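Local structure of thioredoxin reductase (Streptomyces clavuligerus, 4NTD) at residues 107-112 with 120-125; 140-145 with 260-265; 176-181 with 253-258; 269-274 with 287-292. The protein is the flavoenzyme HlmI, which binds FAD and catalyses disulfide bond formation in natural sulfur products, probably including holomycin. One frame throughout, in Å; residues are numbered along the deposited sequence.

Interaction 2 is the part of the set that lies on FAD: Gly-140, Asp-143 and Arg-262 line its pocket, and it touches each of the other three contacts. On one side, Glu-144 OE1 meets Arg-258 NH1 of interaction 3 in a 2.6 Å salt bridge. On the other, Asp-263 OD2 binds Arg-273 NH2 of interaction 4 at 2.7 Å, while Leu-265 packs on the backbone of interaction 1 at Asp-108. Interactions 1 and 4 share a packed, largely apolar seam, with Phe-120 CZ 3.4 Å from Val-292 CG2. Interactions 1 and 3 lie on opposite sides of the chain's centre, their own centres about 37 Å apart. The Val-256 side chain of interaction 3 lies about 6 Å from a bound glutathione.

Interaction 1: residues 107-112 with 120-125; sequences DDVERE and FTVRLV
Glu-110 OE2 takes both terminal nitrogens of Arg-123, NH2 at 2.9 Å and NH1 at 3.0 Å, in an end-on grip on a single oxygen. Both bonds stay in the guanidinium plane, but the carboxylate is turned 59° against it. NH1 also reaches Asp-108 OD2 at 2.7 Å, and here carboxylate and guanidinium are nearly coplanar. Arg-123 gets there by running extended from CG to NE beside Asp-108, with Thr-121 CG2 over one guanidinium face; this salt-bridge network is that of one of its two conformers. Beneath lies the antiparallel hairpin of strands 106-112 and 119-124, with Glu-110 and Thr-121 a hydrogen-bonded pair. A classic beta bulge sets Asp-107 and Asp-108 opposite Arg-123, whose O accepts from Asp-107 N at 2.9 Å and weakly from Asp-108 N. On the other face Val-109, Val-122 and Phe-120 are buried; Arg-111 CD lies 3.6 Å from Phe-120 CE1. One arginine facing two carboxylates probably offsets their mutual repulsion along the strand.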
loop_
_atom_site.group_PDB
_atom_site.type_symbol
_atom_site.label_atom_id
_atom_site.label_comp_id
_atom_site.label_asym_id
_atom_site.label_seq_id
_atom_site.Cartn_x
_atom_site.Cartn_y
_atom_site.Cartn_z
ATOM N N ASP A 107 10.957 15.182 19.373
ATOM C CA ASP A 107 10.336 14.973 20.682
ATOM C C ASP A 107 9.111 15.857 20.942
ATOM O O ASP A 107 8.477 15.724 21.985
ATOM C CB ASP A 107 11.373 15.106 21.805
ATOM C CG ASP A 107 11.769 16.538 22.085
ATOM O OD1 ASP A 107 11.642 17.399 21.190
ATOM O OD2 ASP A 107 12.221 16.798 23.219
ATOM N N ASP A 108 8.767 16.735 20.001
ATOM C CA ASP A 108 7.543 17.531 20.118
ATOM C C ASP A 108 7.065 18.058 18.767
ATOM O O ASP A 108 7.873 18.437 17.918
ATOM C CB ASP A 108 7.754 18.708 21.081
ATOM C CG ASP A 108 6.462 19.439 21.410
ATOM O OD1 ASP A 108 5.441 18.772 21.674
ATOM O OD2 ASP A 108 6.467 20.686 21.412
ATOM N N VAL A 109 5.746 18.062 18.583
ATOM C CA VAL A 109 5.103 18.729 17.452
ATOM C C VAL A 109 3.944 19.563 18.004
ATOM O O VAL A 109 3.070 19.033 18.689
ATOM C CB VAL A 109 4.565 17.724 16.411
ATOM C CG1 VAL A 109 3.965 18.457 15.215
ATOM C CG2 VAL A 109 5.670 16.782 15.951
ATOM N N GLU A 110 3.955 20.865 17.713
ATOM C CA GLU A 110 2.930 21.790 18.204
ATOM C C GLU A 110 2.198 22.446 17.040
ATOM O O GLU A 110 2.827 22.918 16.094
ATOM C CB GLU A 110 3.566 22.867 19.086
ATOM C CG GLU A 110 2.570 23.843 19.702
ATOM C CD GLU A 110 3.203 24.775 20.721
ATOM O OE1 GLU A 110 2.450 25.395 21.502
ATOM O OE2 GLU A 110 4.448 24.892 20.746
ATOM N N ARG A 111 0.871 22.489 17.127
ATOM C CA ARG A 111 0.037 23.050 16.067
ATOM C C ARG A 111 -0.180 24.551 16.250
ATOM O O ARG A 111 -0.377 25.022 17.374
ATOM C CB ARG A 111 -1.315 22.336 16.033
ATOM C CG ARG A 111 -2.203 22.753 14.871
ATOM C CD ARG A 111 -3.139 21.636 14.458
ATOM N NE ARG A 111 -4.127 21.295 15.483
ATOM C CZ ARG A 111 -5.403 21.691 15.496
ATOM N NH1 ARG A 111 -6.194 21.300 16.490
ATOM N NH2 ARG A 111 -5.903 22.468 14.537
ATOM N N GLU A 112 -0.134 25.284 15.134
ATOM C CA GLU A 112 -0.384 26.726 15.117
ATOM C C GLU A 112 -1.413 27.053 14.028
ATOM O O GLU A 112 -1.747 26.201 13.204
ATOM C CB GLU A 112 0.916 27.508 14.853
ATOM C CG GLU A 112 2.207 26.839 15.321
ATOM C CD GLU A 112 2.478 27.022 16.805
ATOM O OE1 GLU A 112 1.723 27.765 17.467
ATOM O OE2 GLU A 112 3.457 26.426 17.306
ATOM N N PHE A 120 2.781 23.912 11.812
ATOM C CA PHE A 120 3.331 23.147 12.930
ATOM C C PHE A 120 4.772 23.530 13.228
ATOM O O PHE A 120 5.526 23.886 12.324
ATOM C CB PHE A 120 3.270 21.645 12.630
ATOM C CG PHE A 120 1.894 21.156 12.291
ATOM C CD1 PHE A 120 1.066 20.644 13.276
ATOM C CD2 PHE A 120 1.421 21.227 10.988
ATOM C CE1 PHE A 120 -0.208 20.202 12.970
ATOM C CE2 PHE A 120 0.146 20.792 10.675
ATOM C CZ PHE A 120 -0.669 20.277 11.668
ATOM N N THR A 121 5.139 23.458 14.506
ATOM C CA THR A 121 6.531 23.547 14.922
ATOM C C THR A 121 6.988 22.155 15.336
ATOM O O THR A 121 6.398 21.544 16.228
ATOM C CB THR A 121 6.719 24.524 16.098
ATOM O OG1 THR A 121 6.257 25.826 15.720
ATOM C CG2 THR A 121 8.191 24.617 16.493
ATOM N N VAL A 122 8.030 21.660 14.672
ATOM C CA VAL A 122 8.610 20.352 14.964
ATOM C C VAL A 122 9.921 20.586 15.710
ATOM O O VAL A 122 10.786 21.308 15.220
ATOM C CB VAL A 122 8.866 19.560 13.667
ATOM C CG1 VAL A 122 9.548 18.231 13.963
ATOM C CG2 VAL A 122 7.557 19.333 12.922
ATOM N N ARG A 123 10.052 19.975 16.887
ATOM C CA ARG A 123 11.219 20.176 17.747
ATOM C C ARG A 123 11.973 18.863 17.950
ATOM O O ARG A 123 11.368 17.827 18.238
ATOM C CB ARG A 123 10.792 20.764 19.098
ATOM C CG ARG A 123 10.077 22.107 18.985
ATOM C CD ARG A 123 9.697 22.688 20.340
ATOM N NE ARG A 123 9.056 23.996 20.204
ATOM C CZ ARG A 123 7.750 24.213 20.334
ATOM N NH1 ARG A 123 6.931 23.210 20.619
ATOM N NH2 ARG A 123 7.263 25.438 20.187
ATOM N N LEU A 124 13.297 18.915 17.791
ATOM C CA LEU A 124 14.158 17.743 17.945
ATOM C C LEU A 124 14.826 17.723 19.311
ATOM O O LEU A 124 15.026 18.769 19.932
ATOM C CB LEU A 124 15.256 17.725 16.875
ATOM C CG LEU A 124 14.906 17.214 15.476
ATOM C CD1 LEU A 124 13.844 18.076 14.815
ATOM C CD2 LEU A 124 16.162 17.158 14.621
ATOM N N VAL A 125 15.189 16.524 19.760
ATOM C CA VAL A 125 16.053 16.369 20.925
ATOM C C VAL A 125 17.357 17.107 20.613
ATOM O O VAL A 125 17.948 16.907 19.551
ATOM C CB VAL A 125 16.349 14.885 21.235
ATOM C CG1 VAL A 125 17.338 14.764 22.388
ATOM C CG2 VAL A 125 15.064 14.133 21.561
#

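Interaction 2: residues 140-145 with 260-265; sequences GLRDEL and VPRDGL. With FAD (flavin-adenine dinucleotide), chain C.
The guanidinium groups of Arg-142 and Arg-262 stand nearly perpendicular, their planes 87° apart, with Arg-262 NE 2.9 Å above one face of the Arg-142 group. Arg-142 CG and, offset to the rim, the Leu-141 carbonyl carbon lie over the Arg-262 group, with Arg-142 NH2 at its edge. Arg-142 NE and Arg-262 NE, both donors, are 3.1 Å apart without a hydrogen bond. With CG anti to its carbonyl carbon (chi1 -62°) and an extended chain, Arg-262 brings CD to 3.8 Å from N7A of the FAD adenine. The backbones pair: Arg-142 N gives to Val-260 O at 2.8 Å, Val-260 N returns a bond to Arg-142 O, and Arg-262 N reaches Gly-140 O at 3.0 Å. Gly-140, at positive phi, packs CA on FAD O3P; a side chain would run into O2A. Water 1 donates to Leu-141 O and water 2 to Val-260 O; Arg-262 NH2 and Arg-142 NH1 respectively reach them weakly. Strands 141-144 and 258-261 thus form a two-stranded antiparallel link, consistent with that between the FAD and NADPH domains of thioredoxin reductases. The like charges of the arginines would probably disfavour each other; their closeness, given by one of two Arg-142 conformers, is doubtful.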
loop_
_atom_site.group_PDB
_atom_site.type_symbol
_atom_site.label_atom_id
_atom_site.label_comp_id
_atom_site.label_asym_id
_atom_site.label_seq_id
_atom_site.Cartn_x
_atom_site.Cartn_y
_atom_site.Cartn_z
ATOM N N GLY A 140 6.602 4.101 13.123
ATOM C CA GLY A 140 6.614 2.661 13.360
ATOM C C GLY A 140 6.059 2.229 14.705
ATOM O O GLY A 140 5.343 2.983 15.370
ATOM N N LEU A 141 6.387 0.997 15.090
ATOM C CA LEU A 141 6.007 0.453 16.394
ATOM C C LEU A 141 7.178 -0.286 17.027
ATOM O O LEU A 141 8.113 -0.694 16.332
ATOM C CB LEU A 141 4.784 -0.468 16.271
ATOM C CG LEU A 141 4.907 -1.818 15.544
ATOM C CD1 LEU A 141 5.547 -2.899 16.409
ATOM C CD2 LEU A 141 3.533 -2.284 15.081
ATOM N N ARG A 142 7.105 -0.440 18.351
ATOM C CA ARG A 142 8.108 -1.151 19.145
ATOM C C ARG A 142 7.592 -2.534 19.524
ATOM O O ARG A 142 6.465 -2.659 20.007
ATOM C CB ARG A 142 8.413 -0.377 20.435
ATOM C CG ARG A 142 8.995 1.007 20.212
ATOM C CD ARG A 142 9.483 1.642 21.507
ATOM N NE ARG A 142 10.372 2.764 21.229
ATOM C CZ ARG A 142 10.121 4.029 21.546
ATOM N NH1 ARG A 142 8.998 4.353 22.171
ATOM N NH2 ARG A 142 11.002 4.972 21.240
ATOM N N ASP A 143 8.414 -3.561 19.312
ATOM C CA ASP A 143 8.100 -4.920 19.755
ATOM C C ASP A 143 8.637 -5.108 21.167
ATOM O O ASP A 143 9.851 -5.113 21.373
ATOM C CB ASP A 143 8.745 -5.961 18.839
ATOM C CG ASP A 143 8.196 -5.922 17.432
ATOM O OD1 ASP A 143 8.882 -5.384 16.538
ATOM O OD2 ASP A 143 7.075 -6.429 17.218
ATOM N N GLU A 144 7.741 -5.249 22.139
ATOM C CA GLU A 144 8.152 -5.545 23.508
ATOM C C GLU A 144 8.184 -7.056 23.687
ATOM O O GLU A 144 7.146 -7.718 23.641
ATOM C CB GLU A 144 7.214 -4.885 24.513
ATOM C CG GLU A 144 7.230 -3.367 24.436
ATOM C CD GLU A 144 6.403 -2.702 25.523
ATOM O OE1 GLU A 144 5.790 -3.413 26.345
ATOM O OE2 GLU A 144 6.366 -1.455 25.555
ATOM N N LEU A 145 9.388 -7.589 23.878
ATOM C CA LEU A 145 9.617 -9.031 23.896
ATOM C C LEU A 145 9.583 -9.576 25.320
ATOM O O LEU A 145 9.838 -8.836 26.275
ATOM C CB LEU A 145 10.968 -9.352 23.254
ATOM C CG LEU A 145 11.179 -8.848 21.823
ATOM C CD1 LEU A 145 12.601 -9.137 21.368
ATOM C CD2 LEU A 145 10.173 -9.476 20.871
ATOM N N VAL A 260 3.647 -1.913 20.438
ATOM C CA VAL A 260 3.293 -0.591 20.924
ATOM C C VAL A 260 3.656 0.457 19.872
ATOM O O VAL A 260 4.838 0.690 19.613
ATOM C CB VAL A 260 4.016 -0.283 22.250
ATOM C CG1 VAL A 260 3.547 1.048 22.821
ATOM C CG2 VAL A 260 3.777 -1.406 23.253
ATOM N N PRO A 261 2.640 1.088 19.255
ATOM C CA PRO A 261 2.932 2.105 18.244
ATOM C C PRO A 261 3.611 3.329 18.845
ATOM O O PRO A 261 3.300 3.717 19.973
ATOM C CB PRO A 261 1.548 2.482 17.701
ATOM C CG PRO A 261 0.590 2.099 18.773
ATOM C CD PRO A 261 1.191 0.914 19.466
ATOM N N ARG A 262 4.538 3.924 18.100
ATOM C CA ARG A 262 5.198 5.149 18.539
ATOM C C ARG A 262 4.324 6.351 18.184
ATOM O O ARG A 262 4.688 7.165 17.335
ATOM C CB ARG A 262 6.581 5.274 17.899
ATOM C CG ARG A 262 7.549 4.164 18.278
ATOM C CD ARG A 262 8.983 4.626 18.078
ATOM N NE ARG A 262 9.964 3.557 18.255
ATOM C CZ ARG A 262 10.281 2.652 17.329
ATOM N NH1 ARG A 262 9.716 2.667 16.127
ATOM N NH2 ARG A 262 11.190 1.725 17.604
ATOM N N ASP A 263 3.175 6.455 18.851
ATOM C CA ASP A 263 2.159 7.459 18.513
ATOM C C ASP A 263 2.043 8.597 19.539
ATOM O O ASP A 263 1.055 9.331 19.543
ATOM C CB ASP A 263 0.793 6.782 18.295
ATOM C CG ASP A 263 0.294 6.024 19.519
ATOM O OD1 ASP A 263 0.910 6.127 20.601
ATOM O OD2 ASP A 263 -0.726 5.314 19.393
ATOM N N GLY A 264 3.056 8.755 20.389
ATOM C CA GLY A 264 3.049 9.800 21.412
ATOM C C GLY A 264 2.873 11.206 20.858
ATOM O O GLY A 264 2.169 12.025 21.451
ATOM N N LEU A 265 3.505 11.488 19.721
ATOM C CA LEU A 265 3.390 12.804 19.087
ATOM C C LEU A 265 1.974 13.056 18.575
ATOM O O LEU A 265 1.493 14.189 18.596
ATOM C CB LEU A 265 4.396 12.950 17.940
ATOM C CG LEU A 265 5.876 12.894 18.332
ATOM C CD1 LEU A 265 6.755 12.747 17.098
ATOM C CD2 LEU A 265 6.280 14.124 19.136
HETATM P PA FAD C . 9.791 1.481 10.274
HETATM O O1A FAD C . 10.342 0.755 9.075
HETATM O O2A FAD C . 9.973 0.858 11.632
HETATM O O5B FAD C . 10.440 2.946 10.303
HETATM C C5B FAD C . 10.094 3.868 11.329
HETATM C C4B FAD C . 11.221 4.878 11.454
HETATM O O4B FAD C . 10.803 5.952 12.293
HETATM C C3B FAD C . 12.474 4.280 12.090
HETATM O O3B FAD C . 13.600 4.421 11.214
HETATM C C2B FAD C . 12.664 5.061 13.380
HETATM O O2B FAD C . 14.043 5.306 13.674
HETATM C C1B FAD C . 11.913 6.351 13.098
HETATM N N9A FAD C . 11.406 7.093 14.274
HETATM C C8A FAD C . 10.601 6.621 15.243
HETATM N N7A FAD C . 10.317 7.595 16.141
HETATM C C5A FAD C . 10.944 8.714 15.738
HETATM C C6A FAD C . 11.064 10.105 16.222
HETATM N N6A FAD C . 10.440 10.489 17.358
HETATM N N1A FAD C . 11.819 10.966 15.498
HETATM C C2A FAD C . 12.450 10.592 14.364
HETATM N N3A FAD C . 12.375 9.341 13.868
HETATM C C4A FAD C . 11.653 8.381 14.499
HETATM N N1 FAD C . 8.091 -6.853 6.653
HETATM C C2 FAD C . 8.190 -7.308 5.382
HETATM O O2 FAD C . 7.431 -6.813 4.524
HETATM N N3 FAD C . 9.066 -8.263 5.020
HETATM C C4 FAD C . 9.911 -8.826 5.902
HETATM O O4 FAD C . 10.709 -9.714 5.538
HETATM C C4X FAD C . 9.876 -8.377 7.314
HETATM N N5 FAD C . 10.688 -8.887 8.274
HETATM C C5X FAD C . 10.601 -8.447 9.558
HETATM C C6 FAD C . 11.446 -8.987 10.523
HETATM C C7 FAD C . 11.387 -8.559 11.846
HETATM C C7M FAD C . 12.313 -9.159 12.876
HETATM C C8 FAD C . 10.412 -7.510 12.237
HETATM C C8M FAD C . 10.324 -7.039 13.665
HETATM C C9 FAD C . 9.563 -6.965 11.279
HETATM C C9A FAD C . 9.616 -7.393 9.950
HETATM N N10 FAD C . 8.764 -6.852 8.952
HETATM C C10 FAD C . 8.883 -7.330 7.637
HETATM C "C1'" FAD C . 7.771 -5.804 9.224
HETATM C "C2'" FAD C . 8.421 -4.438 9.002
HETATM O "O2'" FAD C . 9.319 -4.162 10.086
HETATM C "C3'" FAD C . 7.382 -3.320 8.911
HETATM O "O3'" FAD C . 6.441 -3.632 7.876
HETATM C "C4'" FAD C . 7.994 -1.953 8.605
HETATM O "O4'" FAD C . 9.110 -1.679 9.459
HETATM C "C5'" FAD C . 6.978 -0.833 8.787
HETATM O "O5'" FAD C . 7.467 0.340 8.140
HETATM P P FAD C . 7.277 1.796 8.788
HETATM O O1P FAD C . 5.879 1.912 9.329
HETATM O O2P FAD C . 7.796 2.797 7.786
HETATM O O3P FAD C . 8.211 1.786 10.115
HETATM O O HOH W 1 10.780 -1.277 16.279
HETATM O O HOH W 2 6.282 2.388 21.405
#

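Interaction 3: residues 176-181 with 253-258; sequences GVLGTS and VFVVPR
Strands 175-178 and 252-254 are neighbours in a five-stranded parallel sheet, where Gly-176 pairs with Val-253 and Val-177 with Phe-254. Phe-254 N gives to Gly-176 O at 2.7 Å, and Phe-254 O accepts from Leu-178 N at 3.1 Å. Gly-176 O also lies at the edge of the Phe-254 ring. Leu-178 has CG anti to its carbonyl carbon (chi1 -53°), which brings CG across Val-253 CG1 at 3.6 Å and CD1 alongside Val-255 CG1 at 3.7 Å. An alanine in place of Leu-178 would probably open a gap between Val-253 CG1 and Val-255 CG1 in this buried layer. By topology this sheet is consistent with the NADPH domain of thioredoxin reductases: strand 175-178 leads through a turn into helix 184-191, as in a Rossmann-type unit, and Ser-181 OG caps Gly-183 N in that turn. Beyond Leu-178 the strands part around an inverse gamma turn centred on Gly-179, and water takes over the bridging. Water 3 accepts from Val-256 N at 2.9 Å, donates to Leu-178 O and is hydrogen-bonded to Thr-180 OG1; water 4 links Thr-180 OG1 with Val-256 O, and Ser-181 CB packs 3.2 Å from that same oxygen.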
loop_
_atom_site.group_PDB
_atom_site.type_symbol
_atom_site.label_atom_id
_atom_site.label_comp_id
_atom_site.label_asym_id
_atom_site.label_seq_id
_atom_site.Cartn_x
_atom_site.Cartn_y
_atom_site.Cartn_z
ATOM N N GLY A 176 8.610 -23.714 17.378
ATOM C CA GLY A 176 8.015 -23.545 18.700
ATOM C C GLY A 176 7.318 -22.203 18.819
ATOM O O GLY A 176 7.657 -21.256 18.108
ATOM N N VAL A 177 6.332 -22.132 19.710
ATOM C CA VAL A 177 5.662 -20.878 20.051
ATOM C C VAL A 177 5.638 -20.740 21.570
ATOM O O VAL A 177 5.206 -21.656 22.265
ATOM C CB VAL A 177 4.213 -20.839 19.523
ATOM C CG1 VAL A 177 3.548 -19.513 19.871
ATOM C CG2 VAL A 177 4.189 -21.074 18.018
ATOM N N LEU A 178 6.104 -19.602 22.084
ATOM C CA LEU A 178 6.086 -19.359 23.529
ATOM C C LEU A 178 4.752 -18.755 23.952
ATOM O O LEU A 178 4.254 -17.829 23.311
ATOM C CB LEU A 178 7.224 -18.422 23.946
ATOM C CG LEU A 178 8.642 -18.798 23.509
ATOM C CD1 LEU A 178 9.643 -17.823 24.109
ATOM C CD2 LEU A 178 8.991 -20.225 23.906
ATOM N N GLY A 179 4.184 -19.269 25.041
ATOM C CA GLY A 179 2.904 -18.779 25.556
ATOM C C GLY A 179 3.057 -17.538 26.416
ATOM O O GLY A 179 2.688 -17.540 27.592
ATOM N N THR A 180 3.585 -16.474 25.816
ATOM C CA THR A 180 3.893 -15.230 26.523
ATOM C C THR A 180 2.904 -14.106 26.193
ATOM O O THR A 180 3.059 -12.979 26.670
ATOM C CB THR A 180 5.318 -14.757 26.174
ATOM O OG1 THR A 180 5.452 -14.646 24.752
ATOM C CG2 THR A 180 6.353 -15.743 26.698
ATOM N N SER A 181 1.889 -14.423 25.388
ATOM C CA SER A 181 0.903 -13.446 24.929
ATOM C C SER A 181 -0.453 -14.126 24.736
ATOM O O SER A 181 -0.501 -15.321 24.437
ATOM C CB SER A 181 1.368 -12.827 23.603
ATOM O OG SER A 181 0.290 -12.258 22.879
ATOM N N VAL A 253 11.871 -20.460 17.048
ATOM C CA VAL A 253 10.823 -20.182 18.029
ATOM C C VAL A 253 10.154 -18.849 17.700
ATOM O O VAL A 253 10.825 -17.881 17.336
ATOM C CB VAL A 253 11.382 -20.184 19.471
ATOM C CG1 VAL A 253 10.344 -19.689 20.469
ATOM C CG2 VAL A 253 11.837 -21.586 19.854
ATOM N N PHE A 254 8.829 -18.822 17.809
ATOM C CA PHE A 254 8.042 -17.628 17.536
ATOM C C PHE A 254 7.379 -17.093 18.801
ATOM O O PHE A 254 7.037 -17.850 19.713
ATOM C CB PHE A 254 6.969 -17.920 16.482
ATOM C CG PHE A 254 7.511 -18.079 15.088
ATOM C CD1 PHE A 254 7.432 -17.036 14.174
ATOM C CD2 PHE A 254 8.094 -19.273 14.687
ATOM C CE1 PHE A 254 7.925 -17.181 12.887
ATOM C CE2 PHE A 254 8.593 -19.422 13.403
ATOM C CZ PHE A 254 8.508 -18.376 12.502
ATOM N N VAL A 255 7.211 -15.775 18.843
ATOM C CA VAL A 255 6.455 -15.105 19.895
ATOM C C VAL A 255 5.522 -14.081 19.262
ATOM O O VAL A 255 5.729 -13.670 18.120
ATOM C CB VAL A 255 7.377 -14.392 20.912
ATOM C CG1 VAL A 255 8.283 -15.396 21.605
ATOM C CG2 VAL A 255 8.209 -13.301 20.245
ATOM N N VAL A 256 4.489 -13.692 20.002
ATOM C CA VAL A 256 3.687 -12.528 19.655
ATOM C C VAL A 256 4.076 -11.426 20.636
ATOM O O VAL A 256 3.651 -11.445 21.792
ATOM C CB VAL A 256 2.173 -12.812 19.747
ATOM C CG1 VAL A 256 1.378 -11.570 19.367
ATOM C CG2 VAL A 256 1.795 -13.977 18.844
ATOM N N PRO A 257 4.915 -10.471 20.192
ATOM C CA PRO A 257 5.290 -9.388 21.100
ATOM C C PRO A 257 4.112 -8.491 21.448
ATOM O O PRO A 257 3.096 -8.511 20.748
ATOM C CB PRO A 257 6.316 -8.579 20.287
ATOM C CG PRO A 257 6.729 -9.455 19.154
ATOM C CD PRO A 257 5.549 -10.328 18.870
ATOM N N ARG A 258 4.235 -7.732 22.535
ATOM C CA ARG A 258 3.320 -6.621 22.778
ATOM C C ARG A 258 3.769 -5.509 21.842
ATOM O O ARG A 258 4.867 -4.966 21.989
ATOM C CB ARG A 258 3.338 -6.145 24.236
ATOM C CG ARG A 258 2.455 -4.923 24.475
ATOM C CD ARG A 258 2.351 -4.527 25.942
ATOM N NE ARG A 258 1.680 -3.235 26.089
ATOM C CZ ARG A 258 2.266 -2.129 26.539
ATOM N NH1 ARG A 258 3.537 -2.153 26.911
ATOM N NH2 ARG A 258 1.577 -1.001 26.631
HETATM O O HOH W 3 3.790 -15.187 22.342
HETATM O O HOH W 4 5.376 -12.176 23.916
HETATM O O HOH W 5 1.140 -9.739 22.676
#

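Interaction 4: residues 269-274 with 287-292; sequences LGCERG and TSVPGV
Cys-271 and Ser-288 mark the two halves of this contact, one buried and apolar, the other wet. On the tight side Cys-271 SG packs 3.7 Å from Val-289 CG2 and 4.3 Å from Val-292 CG1, Val-289 CG2 also touches Leu-269 O, and Leu-269 CD1 meets Val-292 CG2. On the exposed side Ser-288 OG, placed between its backbone N and carbonyl carbon (chi1 68°), accepts from Glu-272 N at 2.8 Å. Water 6 spans Ser-288 OG and Gly-270 O, and water 7 spans Ser-288 N and Glu-272 O. Both segments are irregular connections between helix 264-269, closed by a Schellman motif at Gly-270, and strand 292-294, entered through a type II turn from Val-289 to Val-292. Thr-287 OG1 holds that turn: it accepts from Val-289 N at 3.3 Å, an ST turn, and donates to Val-292 O at 2.8 Å from above the carbonyl plane. A valine at Thr-287 would probably leave Val-289 N without its acceptor and Val-292 O with one donor fewer. Ser-288 thus ties the segments twice at the surface, through OG to Glu-272 N and through its backbone N via water 7.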
loop_
_atom_site.group_PDB
_atom_site.type_symbol
_atom_site.label_atom_id
_atom_site.label_comp_id
_atom_site.label_asym_id
_atom_site.label_seq_id
_atom_site.Cartn_x
_atom_site.Cartn_y
_atom_site.Cartn_z
ATOM N N LEU A 269 -0.830 15.882 19.985
ATOM C CA LEU A 269 -1.518 16.781 19.050
ATOM C C LEU A 269 -3.045 16.742 19.195
ATOM O O LEU A 269 -3.740 17.603 18.654
ATOM C CB LEU A 269 -1.133 16.448 17.602
ATOM C CG LEU A 269 0.229 16.969 17.134
ATOM C CD1 LEU A 269 0.712 16.205 15.911
ATOM C CD2 LEU A 269 0.166 18.462 16.845
ATOM N N GLY A 270 -3.558 15.745 19.913
ATOM C CA GLY A 270 -4.995 15.596 20.132
ATOM C C GLY A 270 -5.674 14.704 19.108
ATOM O O GLY A 270 -6.894 14.763 18.949
ATOM N N CYS A 271 -4.893 13.873 18.419
ATOM C CA CYS A 271 -5.438 12.940 17.433
ATOM C C CYS A 271 -6.309 11.900 18.130
ATOM O O CYS A 271 -5.894 11.303 19.122
ATOM C CB CYS A 271 -4.317 12.235 16.662
ATOM S SG CYS A 271 -3.235 13.325 15.706
ATOM N N GLU A 272 -7.516 11.694 17.610
ATOM C CA GLU A 272 -8.466 10.758 18.206
ATOM C C GLU A 272 -8.028 9.311 17.991
ATOM O O GLU A 272 -7.438 8.980 16.962
ATOM C CB GLU A 272 -9.868 10.981 17.631
ATOM C CG GLU A 272 -10.481 12.314 18.036
ATOM C CD GLU A 272 -11.817 12.595 17.370
ATOM O OE1 GLU A 272 -12.370 11.691 16.708
ATOM O OE2 GLU A 272 -12.321 13.730 17.514
ATOM N N ARG A 273 -8.302 8.465 18.982
ATOM C CA ARG A 273 -8.044 7.031 18.883
ATOM C C ARG A 273 -9.343 6.316 18.545
ATOM O O ARG A 273 -10.421 6.745 18.963
ATOM C CB ARG A 273 -7.507 6.476 20.207
ATOM C CG ARG A 273 -6.358 7.261 20.818
ATOM C CD ARG A 273 -5.801 6.564 22.052
ATOM N NE ARG A 273 -4.817 5.543 21.695
ATOM C CZ ARG A 273 -3.528 5.776 21.440
ATOM N NH1 ARG A 273 -3.022 7.008 21.503
ATOM N NH2 ARG A 273 -2.732 4.762 21.118
ATOM N N GLY A 274 -9.239 5.222 17.797
ATOM C CA GLY A 274 -10.387 4.361 17.534
ATOM C C GLY A 274 -10.701 3.507 18.748
ATOM O O GLY A 274 -9.975 3.537 19.744
ATOM N N THR A 287 -5.448 11.997 9.973
ATOM C CA THR A 287 -5.938 11.871 11.349
ATOM C C THR A 287 -7.060 12.881 11.612
ATOM O O THR A 287 -7.457 13.619 10.710
ATOM C CB THR A 287 -4.805 12.105 12.375
ATOM O OG1 THR A 287 -4.405 13.480 12.348
ATOM C CG2 THR A 287 -3.602 11.208 12.088
ATOM N N SER A 288 -7.558 12.919 12.847
ATOM C CA SER A 288 -8.601 13.875 13.236
ATOM C C SER A 288 -8.091 15.314 13.375
ATOM O O SER A 288 -8.892 16.243 13.494
ATOM C CB SER A 288 -9.262 13.439 14.547
ATOM O OG SER A 288 -8.360 13.543 15.636
ATOM N N VAL A 289 -6.772 15.495 13.383
ATOM C CA VAL A 289 -6.169 16.825 13.457
ATOM C C VAL A 289 -5.840 17.298 12.042
ATOM O O VAL A 289 -5.085 16.630 11.331
ATOM C CB VAL A 289 -4.891 16.817 14.322
ATOM C CG1 VAL A 289 -4.206 18.178 14.293
ATOM C CG2 VAL A 289 -5.229 16.424 15.753
ATOM N N PRO A 290 -6.405 18.448 11.624
ATOM C CA PRO A 290 -6.119 18.923 10.270
ATOM C C PRO A 290 -4.624 19.106 10.006
ATOM O O PRO A 290 -3.903 19.644 10.848
ATOM C CB PRO A 290 -6.861 20.263 10.195
ATOM C CG PRO A 290 -7.938 20.163 11.219
ATOM C CD PRO A 290 -7.380 19.310 12.318
ATOM N N GLY A 291 -4.171 18.624 8.852
ATOM C CA GLY A 291 -2.782 18.768 8.434
ATOM C C GLY A 291 -1.831 17.685 8.913
ATOM O O GLY A 291 -0.637 17.741 8.611
ATOM N N VAL A 292 -2.349 16.698 9.645
ATOM C CA VAL A 292 -1.523 15.641 10.235
ATOM C C VAL A 292 -1.910 14.270 9.679
ATOM O O VAL A 292 -3.018 13.784 9.915
ATOM C CB VAL A 292 -1.645 15.629 11.774
ATOM C CG1 VAL A 292 -0.801 14.509 12.378
ATOM C CG2 VAL A 292 -1.234 16.977 12.349
HETATM O O HOH W 6 -8.916 15.766 17.030
HETATM O O HOH W 7 -6.942 10.680 14.646
#